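Local coordinates for protein ATP-dependent DNA helicase (Mycobacterium smegmatis, PDB 5V9X) that unwinds RNA:DNA hybrids in the 3'-to-5' direction, moving along a single-stranded DNA tracking strand at the expense of ATP, at residues Ala154-Pro159 / Ser176-Thr181. Sequence-based numbering, arbitrary orientation.
With nucleotides of chain B.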
loop_
_atom_site.group_PDB
_atom_site.type_symbol
_atom_site.label_atom_id
_atom_site.label_comp_id
_atom_site.label_asym_id
_atom_site.label_seq_id
_atom_site.Cartn_x
_atom_site.Cartn_y
_atom_site.Cartn_z
ATOM N N ALA A 154 -20.212 25.530 0.175
ATOM C CA ALA A 154 -19.527 26.754 0.575
ATOM C C ALA A 154 -18.121 26.830 -0.004
ATOM O O ALA A 154 -17.610 27.930 -0.239
ATOM C CB ALA A 154 -19.476 26.855 2.100
ATOM N N MET A 155 -17.483 25.683 -0.236
ATOM C CA MET A 155 -16.148 25.657 -0.819
ATOM C C MET A 155 -16.156 25.797 -2.335
ATOM O O MET A 155 -15.088 25.990 -2.927
ATOM C CB MET A 155 -15.424 24.367 -0.429
ATOM C CG MET A 155 -14.818 24.407 0.957
ATOM S SD MET A 155 -13.726 23.013 1.259
ATOM C CE MET A 155 -14.908 21.678 1.285
ATOM N N ILE A 156 -17.316 25.689 -2.973
ATOM C CA ILE A 156 -17.425 25.966 -4.400
ATOM C C ILE A 156 -17.836 27.411 -4.641
ATOM O O ILE A 156 -17.378 28.046 -5.595
ATOM C CB ILE A 156 -18.411 24.974 -5.046
ATOM C CG1 ILE A 156 -17.904 23.541 -4.869
ATOM C CG2 ILE A 156 -18.612 25.291 -6.520
ATOM C CD1 ILE A 156 -18.919 22.480 -5.229
ATOM N N ALA A 157 -18.692 27.951 -3.770
ATOM C CA ALA A 157 -19.065 29.356 -3.868
ATOM C C ALA A 157 -17.889 30.263 -3.532
ATOM O O ALA A 157 -17.738 31.340 -4.122
ATOM C CB ALA A 157 -20.246 29.650 -2.945
ATOM N N ASN A 158 -17.047 29.846 -2.589
ATOM C CA ASN A 158 -15.903 30.641 -2.138
ATOM C C ASN A 158 -14.709 29.713 -1.979
ATOM O O ASN A 158 -14.335 29.339 -0.861
ATOM C CB ASN A 158 -16.224 31.364 -0.828
ATOM C CG ASN A 158 -15.976 32.856 -0.911
ATOM O OD1 ASN A 158 -16.701 33.581 -1.596
ATOM N ND2 ASN A 158 -14.957 33.327 -0.198
ATOM N N PRO A 159 -14.079 29.323 -3.086
ATOM C CA PRO A 159 -13.025 28.318 -3.006
ATOM C C PRO A 159 -11.831 28.841 -2.235
ATOM O O PRO A 159 -11.529 30.049 -2.263
ATOM C CB PRO A 159 -12.677 28.055 -4.478
ATOM C CG PRO A 159 -13.085 29.301 -5.188
ATOM C CD PRO A 159 -14.303 29.788 -4.465
ATOM N N SER A 176 -17.444 17.361 -11.949
ATOM C CA SER A 176 -18.601 18.118 -11.488
ATOM C C SER A 176 -18.326 19.592 -11.743
ATOM O O SER A 176 -17.266 19.967 -12.250
ATOM C CB SER A 176 -18.893 17.847 -10.009
ATOM O OG SER A 176 -17.761 18.131 -9.204
ATOM N N ALA A 177 -19.298 20.433 -11.383
ATOM C CA ALA A 177 -19.141 21.873 -11.537
ATOM C C ALA A 177 -18.083 22.454 -10.607
ATOM O O ALA A 177 -17.719 23.623 -10.768
ATOM C CB ALA A 177 -20.480 22.571 -11.300
ATOM N N ALA A 178 -17.579 21.670 -9.650
ATOM C CA ALA A 178 -16.547 22.157 -8.745
ATOM C C ALA A 178 -15.222 22.407 -9.452
ATOM O O ALA A 178 -14.387 23.152 -8.928
ATOM C CB ALA A 178 -16.342 21.163 -7.600
ATOM N N ARG A 179 -15.011 21.805 -10.625
ATOM C CA ARG A 179 -13.756 21.979 -11.346
ATOM C C ARG A 179 -13.520 23.423 -11.770
ATOM O O ARG A 179 -12.373 23.797 -12.040
ATOM C CB ARG A 179 -13.730 21.080 -12.578
ATOM C CG ARG A 179 -14.756 21.468 -13.624
ATOM C CD ARG A 179 -14.640 20.606 -14.856
ATOM N NE ARG A 179 -15.719 20.872 -15.801
ATOM C CZ ARG A 179 -15.882 20.219 -16.945
ATOM N NH1 ARG A 179 -15.032 19.259 -17.288
ATOM N NH2 ARG A 179 -16.894 20.522 -17.746
ATOM N N GLU A 180 -14.575 24.238 -11.843
ATOM C CA GLU A 180 -14.410 25.633 -12.230
ATOM C C GLU A 180 -13.582 26.414 -11.217
ATOM O O GLU A 180 -13.031 27.465 -11.561
ATOM C CB GLU A 180 -15.775 26.296 -12.415
ATOM C CG GLU A 180 -15.821 27.314 -13.545
ATOM C CD GLU A 180 -15.980 26.665 -14.908
ATOM O OE1 GLU A 180 -16.752 25.688 -15.012
ATOM O OE2 GLU A 180 -15.335 27.128 -15.874
ATOM N N THR A 181 -13.484 25.931 -9.978
ATOM C CA THR A 181 -12.623 26.564 -8.989
ATOM C C THR A 181 -11.160 26.174 -9.146
ATOM O O THR A 181 -10.299 26.799 -8.521
ATOM C CB THR A 181 -13.089 26.214 -7.573
ATOM O OG1 THR A 181 -12.947 24.804 -7.352
ATOM C CG2 THR A 181 -14.546 26.614 -7.374
ATOM P P DA B 13 -22.724 18.739 -10.100
ATOM O OP1 DA B 13 -21.762 19.042 -11.183
ATOM O OP2 DA B 13 -22.746 19.578 -8.883
ATOM O "O5'" DA B 13 -24.196 18.730 -10.709
ATOM C "C5'" DA B 13 -24.681 17.562 -11.355
ATOM C "C4'" DA B 13 -26.196 17.559 -11.398
ATOM O "O4'" DA B 13 -26.721 17.112 -10.120
ATOM C "C3'" DA B 13 -26.833 18.918 -11.663
ATOM O "O3'" DA B 13 -27.989 18.756 -12.465
ATOM C "C2'" DA B 13 -27.186 19.405 -10.261
ATOM C "C1'" DA B 13 -27.568 18.104 -9.578
ATOM N N9 DA B 13 -27.371 18.132 -8.135
ATOM C C8 DA B 13 -26.594 19.005 -7.426
ATOM N N7 DA B 13 -26.603 18.790 -6.132
ATOM C C5 DA B 13 -27.443 17.700 -5.983
ATOM C C6 DA B 13 -27.871 16.978 -4.852
ATOM N N6 DA B 13 -27.487 17.270 -3.604
ATOM N N1 DA B 13 -28.713 15.943 -5.053
ATOM C C2 DA B 13 -29.095 15.655 -6.303
ATOM N N3 DA B 13 -28.760 16.258 -7.441
ATOM C C4 DA B 13 -27.925 17.283 -7.209
ATOM P P DG B 12 -19.644 15.239 -5.036
ATOM O OP1 DG B 12 -18.278 15.709 -5.355
ATOM O OP2 DG B 12 -20.251 15.552 -3.722
ATOM O "O5'" DG B 12 -20.615 15.770 -6.175
ATOM C "C5'" DG B 12 -20.491 15.256 -7.482
ATOM C "C4'" DG B 12 -21.786 15.422 -8.238
ATOM O "O4'" DG B 12 -22.821 14.656 -7.583
ATOM C "C3'" DG B 12 -22.287 16.862 -8.322
ATOM O "O3'" DG B 12 -22.500 17.207 -9.673
ATOM C "C2'" DG B 12 -23.589 16.866 -7.513
ATOM C "C1'" DG B 12 -24.007 15.404 -7.524
ATOM N N9 DG B 12 -24.725 15.001 -6.321
ATOM C C8 DG B 12 -24.444 15.373 -5.028
ATOM N N7 DG B 12 -25.253 14.849 -4.149
ATOM C C5 DG B 12 -26.124 14.076 -4.907
ATOM C C6 DG B 12 -27.216 13.271 -4.502
ATOM O O6 DG B 12 -27.643 13.079 -3.355
ATOM N N1 DG B 12 -27.834 12.657 -5.589
ATOM C C2 DG B 12 -27.445 12.802 -6.901
ATOM N N2 DG B 12 -28.166 12.129 -7.812
ATOM N N3 DG B 12 -26.423 13.552 -7.293
ATOM C C4 DG B 12 -25.811 14.157 -6.246
#
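Ile156 and Pro159 meet Ala178 and Thr181 at the edge of the first RecA-like domain of this helicase, where the C-terminal turn of helix 149-157 packs against a 3-10 turn in the loop between helix 167-174 and strand 187-191. The interface is largely apolar and small, burying 197 Å² over both sides. Ile156 reaches the turn through its longer branch: CG1 lies beside the backbone N (chi1 -61°) and the chain runs on extended (chi2 169°), which carries CD1 to 3.7 Å from Ala178 CB. Its shorter branch, CG2, makes only a loose approach to the methyl of Thr181. That methyl instead sits nearer the backbone, with Thr181 CG2 3.6 Å from Ile156 O. The helix closes with Asn158 N hydrogen-bonded to Ala154 O, and Asn158 is the first residue to depart from helical angles, bringing the chain round to Pro159. There CB and CG of the ring meet the threonine side chain at an oblique angle: Pro159 CB is 3.6 Å from Thr181 CB, and Pro159 CG is 3.8 Å from Thr181 CG2. Pro159 also touches Thr98, whose backbone hydrogen-bonds that of Thr181, while Met173 of helix 167-174 packs on Ala178 and Thr181. At its start the same turn holds the DNA backbone, for Ala177 N donates to OP1 of DA13 of chain B at 2.8 Å, with an N-H...O angle of 151°, a sequence-independent grip on the phosphate. Further along, Thr181 OG1 lies between its own backbone N and carbonyl carbon, which turns CG2 toward Ile156 O and the Pro159 ring, and donates a hydrogen bond at 2.7 Å to Ala178 O, which also accepts from Thr181 N.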